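Local coordinates for protein putative transcriptional regulator (Shigella flexneri 2a str. 2457T, PDB 3C8G) that probably catalyses the addition of water to fumarate to form malate, as a homodimeric member of the MtlR/FumE family, at residues Asp10-Leu13 and Glu14-Ala18; Leu74-Ile77 and Tyr78-Lys82; Ala144-Glu148 and Ala149-Gly153. All blocks are in the same frame, centred on the assembly; numbering follows the deposited sequence.

Contact 1: Asp10-Leu13 and Glu14-Ala18; sequences DDVL and EQLDA
D17 N donates to L13 O at 2.9 Å, the shortest of the bonds between 10-13 and 14-18. One residue earlier, L16 N reaches V12 O at 3.1 Å. Both are i to i+4 bonds of helix 9-17. The bonds E14 N to D10 O and Q15 N to D11 O belong to the same series but are weak.

A side-chain bond spans the same spacing. Q15 NE2 donates a hydrogen bond to D11 OD2 at 3.2 Å. The oxygen lies almost exactly in the amide plane. The donor meets it on the syn side, but 33° out of the carboxylate plane, and the two planes are 62° apart. NE2 of Q15 is also 3.0 Å from D11 OD1, at too poor an angle to count as a second bond. Q15 CG lies beside its own backbone N (chi1 -84°), and the chain is extended from there. This carries it back along the helix, with Q15 CG 3.5 Å from D11 O.

The buried side of the helix is apolar. V12 and L16 lie side by side and point the same way, with V12 CG1 3.9 Å from L16 CD1. V12 packs on I32 and L16 on A29, both of helix 29-40. L16 also meets T160 and V163 of helix 158-166.

The helix is therefore amphipathic, with an acidic outer side. D10 OD1 and E14 OE1 are 5.9 Å apart, so like charges may slightly raise the affinity of these groups for protons. The Q15 N-H would tend to stabilise the charged form of D11.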
ATOM      1  N   ASP B  10     -16.050  23.220  10.014  1.00 84.53           N
ATOM      2  CA  ASP B  10     -16.385  24.026  11.188  1.00 84.30           C
ATOM      3  C   ASP B  10     -15.836  23.367  12.449  1.00 83.74           C
ATOM      4  O   ASP B  10     -15.391  24.043  13.385  1.00 83.56           O
ATOM      5  CB  ASP B  10     -17.903  24.238  11.300  1.00 84.63           C
ATOM      6  CG  ASP B  10     -18.263  25.550  11.998  1.00 85.16           C
ATOM      7  OD1 ASP B  10     -17.741  25.796  13.111  1.00 85.10           O
ATOM      8  OD2 ASP B  10     -19.074  26.328  11.435  1.00 85.69           O
ATOM      9  N   ASP B  11     -15.864  22.039  12.456  1.00 83.03           N
ATOM     10  CA  ASP B  11     -15.214  21.257  13.499  1.00 82.58           C
ATOM     11  C   ASP B  11     -13.663  21.251  13.350  1.00 81.67           C
ATOM     12  O   ASP B  11     -12.938  21.025  14.319  1.00 81.83           O
ATOM     13  CB  ASP B  11     -15.816  19.842  13.539  1.00 82.93           C
ATOM     14  CG  ASP B  11     -14.961  18.851  14.321  1.00 84.28           C
ATOM     15  OD1 ASP B  11     -14.259  18.042  13.671  1.00 86.52           O
ATOM     16  OD2 ASP B  11     -14.971  18.888  15.573  1.00 84.74           O
ATOM     17  N   VAL B  12     -13.158  21.516  12.150  1.00 80.30           N
ATOM     18  CA  VAL B  12     -11.717  21.535  11.931  1.00 78.89           C
ATOM     19  C   VAL B  12     -11.110  22.854  12.406  1.00 77.98           C
ATOM     20  O   VAL B  12     -10.010  22.879  12.972  1.00 77.25           O
ATOM     21  CB  VAL B  12     -11.387  21.220  10.460  1.00 78.98           C
ATOM     22  CG1 VAL B  12      -9.988  21.711  10.071  1.00 78.87           C
ATOM     23  CG2 VAL B  12     -11.528  19.724  10.216  1.00 78.81           C
ATOM     24  N   LEU B  13     -11.857  23.937  12.191  1.00 77.28           N
ATOM     25  CA  LEU B  13     -11.481  25.268  12.660  1.00 76.55           C
ATOM     26  C   LEU B  13     -11.513  25.390  14.179  1.00 75.91           C
ATOM     27  O   LEU B  13     -10.664  26.071  14.754  1.00 76.00           O
ATOM     28  CB  LEU B  13     -12.382  26.339  12.031  1.00 76.80           C
ATOM     29  CG  LEU B  13     -11.980  27.057  10.732  1.00 77.43           C
ATOM     30  CD1 LEU B  13     -11.231  28.404  10.961  1.00 77.33           C
ATOM     31  CD2 LEU B  13     -11.191  26.127   9.817  1.00 78.19           C
ATOM     32  N   GLU B  14     -12.490  24.751  14.831  1.00 75.32           N
ATOM     33  CA  GLU B  14     -12.585  24.815  16.302  1.00 74.75           C
ATOM     34  C   GLU B  14     -11.367  24.133  16.910  1.00 73.53           C
ATOM     35  O   GLU B  14     -10.678  24.714  17.765  1.00 73.44           O
ATOM     36  CB  GLU B  14     -13.909  24.217  16.849  1.00 74.97           C
ATOM     37  CG  GLU B  14     -13.837  23.707  18.326  1.00 75.59           C
ATOM     38  CD  GLU B  14     -15.135  23.882  19.159  1.00 75.77           C
ATOM     39  OE1 GLU B  14     -16.125  24.489  18.673  1.00 77.78           O
ATOM     40  OE2 GLU B  14     -15.155  23.421  20.329  1.00 75.72           O
ATOM     41  N   GLN B  15     -11.097  22.917  16.441  1.00 71.70           N
ATOM     42  CA  GLN B  15      -9.969  22.147  16.915  1.00 70.39           C
ATOM     43  C   GLN B  15      -8.654  22.904  16.733  1.00 69.89           C
ATOM     44  O   GLN B  15      -7.876  23.002  17.670  1.00 69.92           O
ATOM     45  CB  GLN B  15      -9.913  20.802  16.210  1.00 70.27           C
ATOM     46  CG  GLN B  15     -10.789  19.743  16.824  1.00 70.21           C
ATOM     47  CD  GLN B  15     -10.769  18.450  16.028  1.00 72.16           C
ATOM     48  OE1 GLN B  15      -9.722  17.824  15.835  1.00 72.27           O
ATOM     49  NE2 GLN B  15     -11.933  18.042  15.557  1.00 73.55           N
ATOM     50  N   LEU B  16      -8.408  23.449  15.538  1.00 69.14           N
ATOM     51  CA  LEU B  16      -7.136  24.122  15.265  1.00 67.75           C
ATOM     52  C   LEU B  16      -7.021  25.438  15.980  1.00 67.24           C
ATOM     53  O   LEU B  16      -5.947  25.782  16.452  1.00 66.57           O
ATOM     54  CB  LEU B  16      -6.906  24.336  13.775  1.00 67.36           C
ATOM     55  CG  LEU B  16      -6.535  23.077  12.998  1.00 67.47           C
ATOM     56  CD1 LEU B  16      -6.822  23.367  11.542  1.00 66.85           C
ATOM     57  CD2 LEU B  16      -5.072  22.609  13.223  1.00 64.98           C
ATOM     58  N   ASP B  17      -8.120  26.177  16.079  1.00 67.14           N
ATOM     59  CA  ASP B  17      -8.048  27.430  16.803  1.00 67.55           C
ATOM     60  C   ASP B  17      -7.823  27.154  18.301  1.00 66.82           C
ATOM     61  O   ASP B  17      -7.184  27.951  18.987  1.00 67.03           O
ATOM     62  CB  ASP B  17      -9.255  28.339  16.529  1.00 68.24           C
ATOM     63  CG  ASP B  17      -8.951  29.845  16.818  1.00 71.18           C
ATOM     64  OD1 ASP B  17      -8.272  30.491  15.981  1.00 71.81           O
ATOM     65  OD2 ASP B  17      -9.404  30.379  17.878  1.00 73.29           O
ATOM     66  N   ALA B  18      -8.286  26.003  18.786  1.00 65.89           N
ATOM     67  CA  ALA B  18      -8.024  25.585  20.175  1.00 65.33           C
ATOM     68  C   ALA B  18      -6.546  25.286  20.550  1.00 65.14           C
ATOM     69  O   ALA B  18      -6.246  25.057  21.719  1.00 65.21           O
ATOM     70  CB  ALA B  18      -8.921  24.408  20.556  1.00 64.87           C
TER

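Contact 2: Leu74-Ile77 and Tyr78-Lys82; sequences LRLI and YALGK
I77 and K82 close a Schellman motif that ends helix 70-79. K82 N donates to I77 O at 3.0 Å, the 6-to-1 bond of the motif. The 5-to-2 bond runs from G81 N to Y78 O. L80 is the first residue to leave helical geometry. G81 follows at the C-prime position, and its positive phi of 63° takes the chain out of the helix.

The regular helical bonds come just before. Y78 N meets L74 O at 2.9 Å. A79 N meets R75 O at 2.8 Å, and L80 N meets L76 O at 3.1 Å. The backbone bonding thus passes from the helical pattern into the cap.

Apolar contacts follow the same two spacings. L76 and L80 lie alongside each other and point the same way, with L76 CD2 3.9 Å from L80 CD1. At the cap, I77 holds CG2 anti to its backbone N and beside its carbonyl carbon. This methyl faces K82 CB, where the chain returns over the last turn.

Outer partners place the helix end in the fold and the assembly. I37 and F40 of helix 29-40 pack on I77, and the Y78 ring stacks on that of Y88 in helix 85-103. Another protein chain of the assembly shares backbone hydrogen bonds with A79 and packs on R75, Y78, A79 and L80, so this helix end lies at an interface between chains.

Two side chains also lie against carbonyl oxygens of the last turn. L80 CG rests 3.4 Å from L76 O. The oxygen that takes the K82 N bond is grazed in the same way: K82 CB is 3.5 Å from I77 O.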
ATOM      1  N   LEU B  74      -0.225   8.821   1.237  1.00 62.93           N
ATOM      2  CA  LEU B  74       0.020   9.926   0.306  1.00 63.20           C
ATOM      3  C   LEU B  74       0.688   9.381  -0.933  1.00 62.55           C
ATOM      4  O   LEU B  74       0.220   9.584  -2.056  1.00 62.16           O
ATOM      5  CB  LEU B  74       0.931  10.987   0.911  1.00 63.55           C
ATOM      6  CG  LEU B  74       0.307  12.136   1.666  1.00 65.26           C
ATOM      7  CD1 LEU B  74       1.432  12.917   2.348  1.00 67.38           C
ATOM      8  CD2 LEU B  74      -0.515  13.012   0.723  1.00 66.73           C
ATOM      9  N   ARG B  75       1.781   8.675  -0.713  1.00 62.05           N
ATOM     10  CA  ARG B  75       2.474   8.043  -1.807  1.00 62.46           C
ATOM     11  C   ARG B  75       1.526   7.211  -2.681  1.00 62.00           C
ATOM     12  O   ARG B  75       1.616   7.286  -3.908  1.00 62.10           O
ATOM     13  CB  ARG B  75       3.659   7.250  -1.286  1.00 62.48           C
ATOM     14  CG  ARG B  75       4.762   8.191  -0.872  1.00 65.31           C
ATOM     15  CD  ARG B  75       5.973   7.470  -0.398  1.00 68.74           C
ATOM     16  NE  ARG B  75       6.059   7.472   1.058  1.00 72.43           N
ATOM     17  CZ  ARG B  75       7.205   7.547   1.729  1.00 73.25           C
ATOM     18  NH1 ARG B  75       8.354   7.659   1.074  1.00 73.80           N
ATOM     19  NH2 ARG B  75       7.205   7.520   3.046  1.00 73.04           N
ATOM     20  N   LEU B  76       0.579   6.487  -2.068  1.00 61.44           N
ATOM     21  CA  LEU B  76      -0.373   5.680  -2.854  1.00 61.06           C
ATOM     22  C   LEU B  76      -1.195   6.574  -3.788  1.00 60.62           C
ATOM     23  O   LEU B  76      -1.269   6.321  -4.985  1.00 60.54           O
ATOM     24  CB  LEU B  76      -1.291   4.829  -1.959  1.00 61.24           C
ATOM     25  CG  LEU B  76      -1.629   3.382  -2.342  1.00 61.06           C
ATOM     26  CD1 LEU B  76      -3.081   3.072  -2.067  1.00 62.41           C
ATOM     27  CD2 LEU B  76      -1.336   3.050  -3.763  1.00 59.99           C
ATOM     28  N   ILE B  77      -1.788   7.627  -3.237  1.00 60.33           N
ATOM     29  CA  ILE B  77      -2.617   8.533  -4.011  1.00 59.88           C
ATOM     30  C   ILE B  77      -1.814   9.183  -5.136  1.00 60.57           C
ATOM     31  O   ILE B  77      -2.312   9.305  -6.276  1.00 60.71           O
ATOM     32  CB  ILE B  77      -3.232   9.632  -3.142  1.00 60.27           C
ATOM     33  CG1 ILE B  77      -3.957   9.031  -1.919  1.00 59.91           C
ATOM     34  CG2 ILE B  77      -4.126  10.564  -4.003  1.00 59.32           C
ATOM     35  CD1 ILE B  77      -4.509  10.071  -0.957  1.00 59.05           C
ATOM     36  N   TYR B  78      -0.584   9.600  -4.819  1.00 60.44           N
ATOM     37  CA  TYR B  78       0.326  10.176  -5.812  1.00 60.16           C
ATOM     38  C   TYR B  78       0.616   9.130  -6.922  1.00 59.94           C
ATOM     39  O   TYR B  78       0.247   9.323  -8.065  1.00 59.45           O
ATOM     40  CB  TYR B  78       1.585  10.708  -5.106  1.00 60.14           C
ATOM     41  CG  TYR B  78       2.344  11.829  -5.826  1.00 60.88           C
ATOM     42  CD1 TYR B  78       1.685  12.858  -6.502  1.00 59.82           C
ATOM     43  CD2 TYR B  78       3.737  11.866  -5.799  1.00 62.15           C
ATOM     44  CE1 TYR B  78       2.413  13.868  -7.176  1.00 59.95           C
ATOM     45  CE2 TYR B  78       4.458  12.868  -6.450  1.00 61.20           C
ATOM     46  CZ  TYR B  78       3.805  13.859  -7.131  1.00 60.59           C
ATOM     47  OH  TYR B  78       4.572  14.826  -7.749  1.00 60.43           O
ATOM     48  N   ALA B  79       1.211   8.005  -6.540  1.00 60.23           N
ATOM     49  CA  ALA B  79       1.446   6.831  -7.396  1.00 60.33           C
ATOM     50  C   ALA B  79       0.352   6.479  -8.424  1.00 60.41           C
ATOM     51  O   ALA B  79       0.646   6.112  -9.570  1.00 59.63           O
ATOM     52  CB  ALA B  79       1.707   5.629  -6.509  1.00 60.34           C
ATOM     53  N   LEU B  80      -0.904   6.579  -8.007  1.00 60.84           N
ATOM     54  CA  LEU B  80      -2.017   6.314  -8.899  1.00 61.68           C
ATOM     55  C   LEU B  80      -2.406   7.543  -9.727  1.00 62.80           C
ATOM     56  O   LEU B  80      -3.444   7.541 -10.402  1.00 63.12           O
ATOM     57  CB  LEU B  80      -3.213   5.771  -8.119  1.00 61.22           C
ATOM     58  CG  LEU B  80      -2.967   4.499  -7.307  1.00 60.62           C
ATOM     59  CD1 LEU B  80      -4.058   4.278  -6.261  1.00 59.41           C
ATOM     60  CD2 LEU B  80      -2.812   3.301  -8.221  1.00 58.28           C
ATOM     61  N   GLY B  81      -1.567   8.582  -9.670  1.00 63.62           N
ATOM     62  CA  GLY B  81      -1.758   9.816 -10.434  1.00 64.22           C
ATOM     63  C   GLY B  81      -3.024  10.531 -10.048  1.00 64.90           C
ATOM     64  O   GLY B  81      -3.758  10.999 -10.892  1.00 64.75           O
ATOM     65  N   LYS B  82      -3.283  10.636  -8.758  1.00 66.42           N
ATOM     66  CA  LYS B  82      -4.602  11.086  -8.332  1.00 67.71           C
ATOM     67  C   LYS B  82      -4.588  12.323  -7.454  1.00 68.16           C
ATOM     68  O   LYS B  82      -5.586  12.699  -6.863  1.00 67.85           O
ATOM     69  CB  LYS B  82      -5.399   9.925  -7.730  1.00 67.75           C
ATOM     70  CG  LYS B  82      -5.959   9.011  -8.818  1.00 68.17           C
ATOM     71  CD  LYS B  82      -7.218   8.334  -8.335  1.00 70.49           C
ATOM     72  CE  LYS B  82      -8.074   7.877  -9.485  1.00 71.48           C
ATOM     73  NZ  LYS B  82      -7.291   7.082 -10.468  1.00 70.73           N
TER

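Contact 3: Ala144-Glu148 and Ala149-Gly153; sequences AVWSE and ARFSG
E148 O is gripped by two donors of S152. S152 N comes to E148 O at 2.8 Å, and the hydroxyl S152 OG comes to E148 O at 3.0 Å. The N bond is the ordinary i to i+4 bond of the first turn of helix 148-154. The hydroxyl comes from above the carbonyl plane, 41° out of it. S152 OG stands beside its own backbone N (chi1 -65°), which turns it back onto the preceding turn. The hydroxyl bond is consistent with this rotamer of S152.

F151 N donates to S147 O at 2.9 Å. S147 is at the N-cap position, so its carbonyl takes the first bond of the helix. The S147 side chain lies against R150: both CB and OG of S147 are 3.8 Å from R150 CB.

W146 stands before the cap and touches more loosely. W146 NE1 is 4.4 Å from F151 CB, which approaches the indole obliquely. E148 N lies 3.9 Å above one face of the W146 indole, toward its rim.

The contact is on the surface, where the loop that follows helix 129-134 enters helix 148-154. F151 is its buried residue and packs on A111 and M138 from loops. R150 also touches M138, and S152 touches A111. Beyond the turn, G153 O bonds to T157 OG1, just before helix 158-166.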
ATOM      1  N   ALA B 144      11.330  47.479  13.935  1.00 87.85           N
ATOM      2  CA  ALA B 144      11.121  47.706  15.394  1.00 87.10           C
ATOM      3  C   ALA B 144       9.681  48.137  15.747  1.00 86.58           C
ATOM      4  O   ALA B 144       9.436  48.975  16.643  1.00 86.21           O
ATOM      5  CB  ALA B 144      12.168  48.693  15.962  1.00 87.07           C
ATOM      6  N   VAL B 145       8.749  47.555  14.984  1.00 85.81           N
ATOM      7  CA  VAL B 145       7.301  47.645  15.188  1.00 84.43           C
ATOM      8  C   VAL B 145       6.812  46.191  15.203  1.00 83.43           C
ATOM      9  O   VAL B 145       5.615  45.918  15.132  1.00 83.47           O
ATOM     10  CB  VAL B 145       6.619  48.565  14.094  1.00 84.71           C
ATOM     11  CG1 VAL B 145       5.251  48.046  13.634  1.00 84.14           C
ATOM     12  CG2 VAL B 145       6.532  50.031  14.586  1.00 83.85           C
ATOM     13  N   TRP B 146       7.777  45.277  15.319  1.00 82.04           N
ATOM     14  CA  TRP B 146       7.555  43.835  15.410  1.00 80.91           C
ATOM     15  C   TRP B 146       6.792  43.439  16.682  1.00 79.67           C
ATOM     16  O   TRP B 146       7.212  43.748  17.800  1.00 80.06           O
ATOM     17  CB  TRP B 146       8.912  43.106  15.363  1.00 81.54           C
ATOM     18  CG  TRP B 146       8.853  41.597  15.190  1.00 82.44           C
ATOM     19  CD1 TRP B 146       8.500  40.902  14.054  1.00 83.16           C
ATOM     20  CD2 TRP B 146       9.191  40.602  16.171  1.00 83.28           C
ATOM     21  NE1 TRP B 146       8.579  39.539  14.276  1.00 83.14           N
ATOM     22  CE2 TRP B 146       9.004  39.329  15.564  1.00 83.29           C
ATOM     23  CE3 TRP B 146       9.629  40.660  17.505  1.00 83.78           C
ATOM     24  CZ2 TRP B 146       9.240  38.129  16.247  1.00 82.67           C
ATOM     25  CZ3 TRP B 146       9.867  39.460  18.184  1.00 83.35           C
ATOM     26  CH2 TRP B 146       9.674  38.214  17.548  1.00 82.99           C
ATOM     27  N   SER B 147       5.658  42.770  16.508  1.00 77.60           N
ATOM     28  CA  SER B 147       4.986  42.093  17.613  1.00 75.19           C
ATOM     29  C   SER B 147       5.071  40.561  17.397  1.00 74.20           C
ATOM     30  O   SER B 147       4.524  40.019  16.429  1.00 73.71           O
ATOM     31  CB  SER B 147       3.542  42.568  17.729  1.00 74.59           C
ATOM     32  OG  SER B 147       2.926  42.001  18.861  1.00 73.22           O
ATOM     33  N   GLU B 148       5.791  39.873  18.279  1.00 72.71           N
ATOM     34  CA  GLU B 148       5.902  38.425  18.199  1.00 71.51           C
ATOM     35  C   GLU B 148       4.515  37.778  18.315  1.00 69.93           C
ATOM     36  O   GLU B 148       4.173  36.882  17.528  1.00 70.06           O
ATOM     37  CB  GLU B 148       6.866  37.880  19.263  1.00 71.40           C
ATOM     38  CG  GLU B 148       7.324  36.420  19.052  1.00 71.93           C
ATOM     39  CD  GLU B 148       7.945  35.827  20.312  1.00 73.13           C
ATOM     40  OE1 GLU B 148       7.196  35.606  21.306  1.00 76.05           O
ATOM     41  OE2 GLU B 148       9.177  35.599  20.319  1.00 74.19           O
ATOM     42  N   ALA B 149       3.720  38.252  19.276  1.00 67.89           N
ATOM     43  CA  ALA B 149       2.378  37.728  19.504  1.00 66.16           C
ATOM     44  C   ALA B 149       1.482  37.866  18.263  1.00 64.82           C
ATOM     45  O   ALA B 149       0.757  36.940  17.918  1.00 64.05           O
ATOM     46  CB  ALA B 149       1.736  38.392  20.729  1.00 66.14           C
ATOM     47  N   ARG B 150       1.542  39.015  17.597  1.00 63.36           N
ATOM     48  CA  ARG B 150       0.722  39.256  16.417  1.00 62.79           C
ATOM     49  C   ARG B 150       1.231  38.442  15.219  1.00 61.94           C
ATOM     50  O   ARG B 150       0.428  37.842  14.497  1.00 61.86           O
ATOM     51  CB  ARG B 150       0.606  40.762  16.114  1.00 62.50           C
ATOM     52  CG  ARG B 150       0.335  41.116  14.647  1.00 63.93           C
ATOM     53  CD  ARG B 150      -0.083  42.566  14.446  1.00 64.31           C
ATOM     54  NE  ARG B 150      -1.532  42.695  14.574  1.00 69.29           N
ATOM     55  CZ  ARG B 150      -2.170  43.275  15.600  1.00 69.92           C
ATOM     56  NH1 ARG B 150      -3.495  43.318  15.597  1.00 67.79           N
ATOM     57  NH2 ARG B 150      -1.496  43.826  16.617  1.00 71.57           N
ATOM     58  N   PHE B 151       2.552  38.417  15.014  1.00 60.50           N
ATOM     59  CA  PHE B 151       3.143  37.512  14.049  1.00 59.07           C
ATOM     60  C   PHE B 151       2.710  36.046  14.255  1.00 58.80           C
ATOM     61  O   PHE B 151       2.328  35.361  13.304  1.00 57.62           O
ATOM     62  CB  PHE B 151       4.672  37.626  14.019  1.00 58.79           C
ATOM     63  CG  PHE B 151       5.296  36.837  12.891  1.00 58.15           C
ATOM     64  CD1 PHE B 151       5.898  35.610  13.128  1.00 56.54           C
ATOM     65  CD2 PHE B 151       5.214  37.298  11.581  1.00 57.33           C
ATOM     66  CE1 PHE B 151       6.444  34.890  12.090  1.00 58.08           C
ATOM     67  CE2 PHE B 151       5.760  36.571  10.531  1.00 56.74           C
ATOM     68  CZ  PHE B 151       6.373  35.368  10.784  1.00 56.75           C
ATOM     69  N   SER B 152       2.781  35.576  15.492  1.00 58.79           N
ATOM     70  CA  SER B 152       2.342  34.237  15.808  1.00 60.10           C
ATOM     71  C   SER B 152       0.911  33.946  15.379  1.00 60.76           C
ATOM     72  O   SER B 152       0.672  32.895  14.768  1.00 61.99           O
ATOM     73  CB  SER B 152       2.562  33.916  17.278  1.00 59.98           C
ATOM     74  OG  SER B 152       3.953  33.918  17.522  1.00 61.99           O
ATOM     75  N   GLY B 153      -0.026  34.852  15.673  1.00 60.84           N
ATOM     76  CA  GLY B 153      -1.412  34.746  15.195  1.00 61.33           C
ATOM     77  C   GLY B 153      -1.495  34.696  13.675  1.00 62.22           C
ATOM     78  O   GLY B 153      -2.236  33.907  13.108  1.00 62.95           O
TER

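All three contacts are local, between residues close in sequence, and mark different points of a helix. Contact 3 starts one, contact 1 runs along the body of one, and contact 2 stops one. Contact 3 lies mostly on the surface, while contacts 1 and 2 are partly buried. Only contact 2 is touched by another protein chain of the assembly. Contacts 1 and 2 both pack on helix 29-40, on opposite sides of the chain's centre, with their own centres 28 Å apart. Side-chain hydrogen bonds join the segments in contacts 1 and 3. Contact 2 relies on backbone bonds and aliphatic packing. Contacts 2 and 3 are the farthest apart, with centres 39 Å from each other.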